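Long-range contact in autoinducer 2-binding protein LsrB (Clostridium saccharobutylicum DSM 13864, PDB 6DSP), which binds the quorum-sensing signal autoinducer-2 as a receptor of the bacterial solute-binding protein 2 family: residues S38-F52 with C273-Y285. Numbering follows the deposited sequence.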
ATOM      1  N   SER A  38      10.949  -0.110   5.738  1.00 14.09           N
ATOM      2  CA  SER A  38      10.477  -0.832   6.917  1.00 14.39           C
ATOM      3  C   SER A  38      10.008  -2.237   6.562  1.00 14.04           C
ATOM      4  O   SER A  38      10.236  -3.193   7.326  1.00 14.59           O
ATOM      5  CB  SER A  38       9.382  -0.028   7.598  1.00 16.04           C
ATOM      6  OG  SER A  38       9.952   1.046   8.333  1.00 18.14           O
ATOM      7  N   ALA A  39       9.400  -2.400   5.379  1.00 13.94           N
ATOM      8  CA  ALA A  39       8.982  -3.737   4.990  1.00 13.98           C
ATOM      9  C   ALA A  39      10.199  -4.634   4.813  1.00 13.50           C
ATOM     10  O   ALA A  39      10.192  -5.807   5.212  1.00 14.34           O
ATOM     11  CB  ALA A  39       8.166  -3.670   3.705  1.00 13.71           C
ATOM     12  N   ASN A  40      11.265  -4.099   4.205  1.00 13.40           N
ATOM     13  CA  ASN A  40      12.463  -4.915   4.043  1.00 13.52           C
ATOM     14  C   ASN A  40      13.121  -5.198   5.384  1.00 14.48           C
ATOM     15  O   ASN A  40      13.683  -6.276   5.582  1.00 15.03           O
ATOM     16  CB  ASN A  40      13.441  -4.234   3.097  1.00 14.15           C
ATOM     17  CG  ASN A  40      14.688  -5.069   2.883  1.00 14.69           C
ATOM     18  OD1 ASN A  40      14.609  -6.254   2.506  1.00 14.83           O
ATOM     19  ND2 ASN A  40      15.839  -4.477   3.178  1.00 14.55           N
ATOM     20  N   LYS A  41      13.097  -4.243   6.318  1.00 14.93           N
ATOM     21  CA  LYS A  41      13.678  -4.552   7.624  1.00 16.46           C
ATOM     22  C   LYS A  41      12.999  -5.780   8.229  1.00 16.33           C
ATOM     23  O   LYS A  41      13.660  -6.671   8.790  1.00 16.82           O
ATOM     24  CB  LYS A  41      13.617  -3.329   8.540  1.00 18.99           C
ATOM     25  CG  LYS A  41      14.595  -2.260   8.115  1.00 23.93           C
ATOM     26  CD  LYS A  41      14.423  -0.989   8.966  1.00 29.24           C
ATOM     27  CE  LYS A  41      15.330   0.133   8.471  1.00 33.59           C
ATOM     28  NZ  LYS A  41      14.970   1.414   9.150  1.00 36.29           N
ATOM     29  N   GLY A  42      11.687  -5.884   8.055  1.00 16.21           N
ATOM     30  CA  GLY A  42      10.980  -7.064   8.531  1.00 16.07           C
ATOM     31  C   GLY A  42      11.327  -8.312   7.747  1.00 15.84           C
ATOM     32  O   GLY A  42      11.599  -9.375   8.334  1.00 16.53           O
ATOM     33  N   ALA A  43      11.380  -8.201   6.419  1.00 15.26           N
ATOM     34  CA  ALA A  43      11.741  -9.372   5.629  1.00 15.97           C
ATOM     35  C   ALA A  43      13.130  -9.876   5.991  1.00 16.45           C
ATOM     36  O   ALA A  43      13.354 -11.090   6.059  1.00 17.10           O
ATOM     37  CB  ALA A  43      11.656  -9.036   4.144  1.00 16.35           C
ATOM     38  N   GLN A  44      14.072  -8.964   6.236  1.00 16.51           N
ATOM     39  CA  GLN A  44      15.417  -9.395   6.604  1.00 16.48           C
ATOM     40  C   GLN A  44      15.417 -10.085   7.965  1.00 18.02           C
ATOM     41  O   GLN A  44      16.041 -11.142   8.138  1.00 19.04           O
ATOM     42  CB  GLN A  44      16.387  -8.208   6.615  1.00 16.45           C
ATOM     43  CG  GLN A  44      16.622  -7.551   5.276  1.00 16.16           C
ATOM     44  CD  GLN A  44      17.084  -8.538   4.205  1.00 16.39           C
ATOM     45  OE1 GLN A  44      17.929  -9.412   4.469  1.00 17.41           O
ATOM     46  NE2 GLN A  44      16.592  -8.375   2.994  1.00 16.82           N
ATOM     47  N   LYS A  45      14.747  -9.483   8.963  1.00 18.48           N
ATOM     48  CA  LYS A  45      14.736 -10.061  10.301  1.00 20.91           C
ATOM     49  C   LYS A  45      14.155 -11.471  10.294  1.00 20.40           C
ATOM     50  O   LYS A  45      14.741 -12.403  10.864  1.00 21.38           O
ATOM     51  CB  LYS A  45      13.958  -9.157  11.247  1.00 24.35           C
ATOM     52  CG  LYS A  45      13.858  -9.730  12.654  1.00 29.09           C
ATOM     53  CD  LYS A  45      12.966  -8.861  13.529  1.00 33.53           C
ATOM     54  CE  LYS A  45      11.594  -9.497  13.711  1.00 36.88           C
ATOM     55  NZ  LYS A  45      11.708 -10.849  14.341  1.00 38.83           N
ATOM     56  N   TYR A  46      13.008 -11.656   9.650  1.00 19.66           N
ATOM     57  CA  TYR A  46      12.366 -12.961   9.694  1.00 19.46           C
ATOM     58  C   TYR A  46      13.103 -13.981   8.838  1.00 20.04           C
ATOM     59  O   TYR A  46      13.250 -15.142   9.239  1.00 20.22           O
ATOM     60  CB  TYR A  46      10.897 -12.850   9.273  1.00 19.27           C
ATOM     61  CG  TYR A  46       9.976 -12.320  10.337  1.00 20.78           C
ATOM     62  CD1 TYR A  46       9.357 -13.188  11.228  1.00 22.00           C
ATOM     63  CD2 TYR A  46       9.732 -10.960  10.461  1.00 21.96           C
ATOM     64  CE1 TYR A  46       8.504 -12.706  12.226  1.00 23.87           C
ATOM     65  CE2 TYR A  46       8.897 -10.471  11.440  1.00 23.94           C
ATOM     66  CZ  TYR A  46       8.273 -11.342  12.320  1.00 25.22           C
ATOM     67  OH  TYR A  46       7.438 -10.825  13.284  1.00 28.09           O
ATOM     68  N   SER A  47      13.573 -13.590   7.654  1.00 20.15           N
ATOM     69  CA  SER A  47      14.255 -14.575   6.818  1.00 20.85           C
ATOM     70  C   SER A  47      15.534 -15.066   7.473  1.00 22.31           C
ATOM     71  O   SER A  47      15.919 -16.216   7.271  1.00 21.90           O
ATOM     72  CB  SER A  47      14.541 -14.010   5.425  1.00 20.43           C
ATOM     73  OG  SER A  47      15.391 -12.877   5.480  1.00 20.42           O
ATOM     74  N   GLU A  48      16.203 -14.226   8.270  1.00 25.07           N
ATOM     75  CA  GLU A  48      17.371 -14.706   8.999  1.00 28.72           C
ATOM     76  C   GLU A  48      16.993 -15.844   9.937  1.00 28.96           C
ATOM     77  O   GLU A  48      17.741 -16.821  10.082  1.00 29.71           O
ATOM     78  CB  GLU A  48      17.967 -13.554   9.804  1.00 33.28           C
ATOM     79  CG  GLU A  48      18.633 -12.478   8.976  1.00 38.73           C
ATOM     80  CD  GLU A  48      20.072 -12.807   8.659  1.00 43.38           C
ATOM     81  OE1 GLU A  48      20.628 -12.198   7.715  1.00 45.01           O
ATOM     82  OE2 GLU A  48      20.643 -13.684   9.348  1.00 44.97           O
ATOM     83  N   GLN A  49      15.841 -15.723  10.602  1.00 29.11           N
ATOM     84  CA  GLN A  49      15.369 -16.786  11.477  1.00 30.93           C
ATOM     85  C   GLN A  49      14.905 -18.005  10.695  1.00 29.15           C
ATOM     86  O   GLN A  49      15.085 -19.135  11.156  1.00 29.99           O
ATOM     87  CB  GLN A  49      14.238 -16.270  12.363  1.00 35.55           C
ATOM     88  CG  GLN A  49      14.704 -15.247  13.372  1.00 40.25           C
ATOM     89  CD  GLN A  49      15.888 -15.744  14.190  1.00 44.65           C
ATOM     90  OE1 GLN A  49      15.810 -16.784  14.854  1.00 46.61           O
ATOM     91  NE2 GLN A  49      17.000 -15.014  14.130  1.00 45.70           N
ATOM     92  N   TRP A  50      14.310 -17.803   9.524  1.00 26.94           N
ATOM     93  CA  TRP A  50      13.784 -18.909   8.738  1.00 25.89           C
ATOM     94  C   TRP A  50      14.859 -19.643   7.955  1.00 27.50           C
ATOM     95  O   TRP A  50      14.613 -20.768   7.517  1.00 29.27           O
ATOM     96  CB  TRP A  50      12.735 -18.389   7.766  1.00 24.40           C
ATOM     97  CG  TRP A  50      11.458 -17.923   8.424  1.00 23.14           C
ATOM     98  CD1 TRP A  50      10.856 -18.457   9.524  1.00 23.59           C
ATOM     99  CD2 TRP A  50      10.614 -16.840   7.982  1.00 21.49           C
ATOM    100  NE1 TRP A  50       9.693 -17.756   9.805  1.00 23.08           N
ATOM    101  CE2 TRP A  50       9.519 -16.775   8.864  1.00 22.02           C
ATOM    102  CE3 TRP A  50      10.686 -15.925   6.928  1.00 20.30           C
ATOM    103  CZ2 TRP A  50       8.499 -15.815   8.734  1.00 21.45           C
ATOM    104  CZ3 TRP A  50       9.659 -14.984   6.777  1.00 20.59           C
ATOM    105  CH2 TRP A  50       8.581 -14.937   7.683  1.00 20.70           C
ATOM    106  N   GLY A  51      16.030 -19.041   7.762  1.00 26.89           N
ATOM    107  CA  GLY A  51      17.115 -19.724   7.083  1.00 26.61           C
ATOM    108  C   GLY A  51      17.157 -19.599   5.577  1.00 25.93           C
ATOM    109  O   GLY A  51      17.628 -20.525   4.905  1.00 27.91           O
ATOM    110  N   PHE A  52      16.692 -18.486   5.013  1.00 22.75           N
ATOM    111  CA  PHE A  52      16.863 -18.247   3.588  1.00 20.39           C
ATOM    112  C   PHE A  52      17.218 -16.783   3.389  1.00 19.23           C
ATOM    113  O   PHE A  52      17.093 -15.967   4.299  1.00 19.50           O
ATOM    114  CB  PHE A  52      15.627 -18.679   2.778  1.00 20.21           C
ATOM    115  CG  PHE A  52      14.389 -17.870   3.050  1.00 19.75           C
ATOM    116  CD1 PHE A  52      13.470 -18.272   4.015  1.00 20.39           C
ATOM    117  CD2 PHE A  52      14.121 -16.716   2.312  1.00 19.80           C
ATOM    118  CE1 PHE A  52      12.307 -17.527   4.261  1.00 20.39           C
ATOM    119  CE2 PHE A  52      12.955 -15.970   2.530  1.00 20.08           C
ATOM    120  CZ  PHE A  52      12.037 -16.376   3.510  1.00 20.36           C
ATOM    121  N   CYS A 273       3.743  -3.550   8.030  1.00 14.86           N
ATOM    122  CA  CYS A 273       4.355  -3.813   6.733  1.00 14.49           C
ATOM    123  C   CYS A 273       5.620  -4.659   6.842  1.00 14.87           C
ATOM    124  O   CYS A 273       5.976  -5.322   5.865  1.00 14.73           O
ATOM    125  CB  CYS A 273       4.613  -2.519   5.957  1.00 14.93           C
ATOM    126  SG  CYS A 273       5.861  -1.461   6.705  1.00 16.34           S
ATOM    127  N   GLY A 274       6.298  -4.660   7.997  1.00 15.33           N
ATOM    128  CA  GLY A 274       7.424  -5.559   8.190  1.00 15.53           C
ATOM    129  C   GLY A 274       7.010  -7.012   8.171  1.00 15.73           C
ATOM    130  O   GLY A 274       7.631  -7.830   7.489  1.00 15.75           O
ATOM    131  N   ILE A 275       5.954  -7.359   8.910  1.00 16.59           N
ATOM    132  CA  ILE A 275       5.463  -8.731   8.870  1.00 18.17           C
ATOM    133  C   ILE A 275       4.883  -9.039   7.500  1.00 16.06           C
ATOM    134  O   ILE A 275       5.017 -10.157   7.002  1.00 16.11           O
ATOM    135  CB  ILE A 275       4.495  -9.027  10.031  1.00 22.33           C
ATOM    136  CG1 ILE A 275       4.599 -10.508  10.438  1.00 25.04           C
ATOM    137  CG2 ILE A 275       3.070  -8.752   9.662  1.00 24.32           C
ATOM    138  CD1 ILE A 275       3.957 -10.812  11.751  1.00 27.05           C
ATOM    139  N   GLN A 276       4.289  -8.045   6.842  1.00 14.74           N
ATOM    140  CA  GLN A 276       3.753  -8.268   5.502  1.00 14.10           C
ATOM    141  C   GLN A 276       4.860  -8.631   4.517  1.00 14.12           C
ATOM    142  O   GLN A 276       4.724  -9.585   3.746  1.00 14.58           O
ATOM    143  CB  GLN A 276       3.009  -7.023   5.025  1.00 13.76           C
ATOM    144  CG  GLN A 276       2.340  -7.260   3.667  1.00 13.24           C
ATOM    145  CD  GLN A 276       1.737  -6.001   3.078  1.00 13.01           C
ATOM    146  OE1 GLN A 276       1.967  -4.903   3.573  1.00 13.74           O
ATOM    147  NE2 GLN A 276       0.920  -6.168   2.048  1.00 13.13           N
ATOM    148  N   GLY A 277       5.953  -7.856   4.510  1.00 14.10           N
ATOM    149  CA  GLY A 277       7.059  -8.188   3.613  1.00 14.63           C
ATOM    150  C   GLY A 277       7.631  -9.554   3.934  1.00 14.89           C
ATOM    151  O   GLY A 277       7.926 -10.345   3.039  1.00 14.64           O
ATOM    152  N   ALA A 278       7.774  -9.856   5.224  1.00 15.01           N
ATOM    153  CA  ALA A 278       8.266 -11.170   5.623  1.00 15.29           C
ATOM    154  C   ALA A 278       7.337 -12.269   5.136  1.00 14.98           C
ATOM    155  O   ALA A 278       7.802 -13.294   4.628  1.00 15.31           O
ATOM    156  CB  ALA A 278       8.419 -11.236   7.138  1.00 15.88           C
ATOM    157  N   MET A 279       6.027 -12.080   5.284  1.00 14.83           N
ATOM    158  CA  MET A 279       5.086 -13.095   4.843  1.00 15.16           C
ATOM    159  C   MET A 279       5.151 -13.314   3.335  1.00 14.65           C
ATOM    160  O   MET A 279       5.077 -14.457   2.864  1.00 14.91           O
ATOM    161  CB  MET A 279       3.672 -12.700   5.269  1.00 16.16           C
ATOM    162  CG  MET A 279       3.434 -12.818   6.778  1.00 17.78           C
ATOM    163  SD  MET A 279       1.921 -11.975   7.285  1.00 19.84           S
ATOM    164  CE  MET A 279       0.723 -13.006   6.477  1.00 20.49           C
ATOM    165  N   GLY A 280       5.233 -12.223   2.557  1.00 14.10           N
ATOM    166  CA  GLY A 280       5.353 -12.370   1.117  1.00 13.91           C
ATOM    167  C   GLY A 280       6.583 -13.166   0.739  1.00 13.47           C
ATOM    168  O   GLY A 280       6.527 -14.069  -0.099  1.00 14.28           O
ATOM    169  N   CYS A 281       7.702 -12.855   1.379  1.00 13.71           N
ATOM    170  CA  CYS A 281       8.928 -13.594   1.100  1.00 13.80           C
ATOM    171  C   CYS A 281       8.833 -15.032   1.577  1.00 13.66           C
ATOM    172  O   CYS A 281       9.342 -15.942   0.909  1.00 14.80           O
ATOM    173  CB  CYS A 281      10.120 -12.900   1.751  1.00 14.25           C
ATOM    174  SG  CYS A 281      10.524 -11.325   0.962  1.00 14.66           S
ATOM    175  N   TYR A 282       8.164 -15.275   2.709  1.00 14.42           N
ATOM    176  CA  TYR A 282       7.978 -16.649   3.168  1.00 15.28           C
ATOM    177  C   TYR A 282       7.161 -17.470   2.165  1.00 15.08           C
ATOM    178  O   TYR A 282       7.502 -18.630   1.868  1.00 15.57           O
ATOM    179  CB  TYR A 282       7.295 -16.709   4.543  1.00 16.66           C
ATOM    180  CG  TYR A 282       7.299 -18.130   5.050  1.00 18.14           C
ATOM    181  CD1 TYR A 282       8.383 -18.626   5.758  1.00 19.19           C
ATOM    182  CD2 TYR A 282       6.249 -19.004   4.754  1.00 18.66           C
ATOM    183  CE1 TYR A 282       8.423 -19.948   6.188  1.00 20.47           C
ATOM    184  CE2 TYR A 282       6.282 -20.344   5.186  1.00 20.56           C
ATOM    185  CZ  TYR A 282       7.378 -20.801   5.905  1.00 21.40           C
ATOM    186  OH  TYR A 282       7.456 -22.107   6.364  1.00 23.27           O
ATOM    187  N   MET A 283       6.063 -16.901   1.648  1.00 15.19           N
ATOM    188  CA  MET A 283       5.255 -17.642   0.678  1.00 15.19           C
ATOM    189  C   MET A 283       6.073 -17.981  -0.558  1.00 14.68           C
ATOM    190  O   MET A 283       5.969 -19.091  -1.092  1.00 15.01           O
ATOM    191  CB  MET A 283       4.004 -16.847   0.309  1.00 15.79           C
ATOM    192  CG  MET A 283       3.027 -16.659   1.502  1.00 17.31           C
ATOM    193  SD  MET A 283       2.541 -18.217   2.343  1.00 19.74           S
ATOM    194  CE  MET A 283       1.762 -19.081   0.967  1.00 21.43           C
ATOM    195  N   ALA A 284       6.865 -17.017  -1.052  1.00 14.15           N
ATOM    196  CA  ALA A 284       7.737 -17.289  -2.196  1.00 14.34           C
ATOM    197  C   ALA A 284       8.730 -18.416  -1.893  1.00 14.95           C
ATOM    198  O   ALA A 284       8.904 -19.324  -2.700  1.00 15.35           O
ATOM    199  CB  ALA A 284       8.462 -16.020  -2.578  1.00 14.79           C
ATOM    200  N   TYR A 285       9.364 -18.372  -0.719  1.00 15.20           N
ATOM    201  CA  TYR A 285      10.319 -19.398  -0.306  1.00 15.89           C
ATOM    202  C   TYR A 285       9.639 -20.749  -0.158  1.00 16.55           C
ATOM    203  O   TYR A 285      10.176 -21.780  -0.575  1.00 17.20           O
ATOM    204  CB  TYR A 285      10.939 -18.973   1.021  1.00 17.83           C
ATOM    205  CG  TYR A 285      11.500 -20.094   1.848  1.00 20.09           C
ATOM    206  CD1 TYR A 285      12.755 -20.623   1.576  1.00 21.13           C
ATOM    207  CD2 TYR A 285      10.800 -20.583   2.941  1.00 21.57           C
ATOM    208  CE1 TYR A 285      13.288 -21.659   2.349  1.00 22.88           C
ATOM    209  CE2 TYR A 285      11.321 -21.612   3.729  1.00 22.99           C
ATOM    210  CZ  TYR A 285      12.561 -22.142   3.420  1.00 23.73           C
ATOM    211  OH  TYR A 285      13.068 -23.154   4.205  1.00 26.38           O
TER
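Gly42 meets Gly274, and Ala43 meets Ala278, with CA atoms 3.9 Å apart in both pairs, where helices 38-50 and 273-285 cross at -55° with axes only 6.6 Å apart. The small residues let backbone touch backbone, with a CA-H...O contact from Gly42 CA to Gly274 O at 3.6 Å. No conventional hydrogen bond joins the two helices. The methyl of Ala278 is a knob in the hole formed by Gly42, Ala43, Tyr46 and Trp50, with CB 3.6 Å from Tyr46 CD2. Beyond it the helices diverge and aromatic rings fill the wedge. Tyr282 turns its CD1 edge onto one face of the Trp50 indole in a T-shaped pair, planes at 64°, while Ala278 O lies at the indole's rim, 3.3 Å from CZ3. Pro302 O accepts the indole N-H and helps fix the ring's rotation. After Gly51, which leaves the helix with positive phi, Phe52 lies flat on Tyr285 as an offset stack, centroids 4.2 Å apart; chi1 of 66° puts CG between backbone N and carbonyl carbon, bringing the ring over Tyr285, with Ser47 CB against its other face. At the opposite end Cys273 SG packs on Ser38 CB; the side chain of Cys273 is about 7 Å from the bound autoinducer-2. Both helices lie against strands 23-27 and 105-109 of one lobe's sheet, in the two-lobed periplasmic-binding-protein fold.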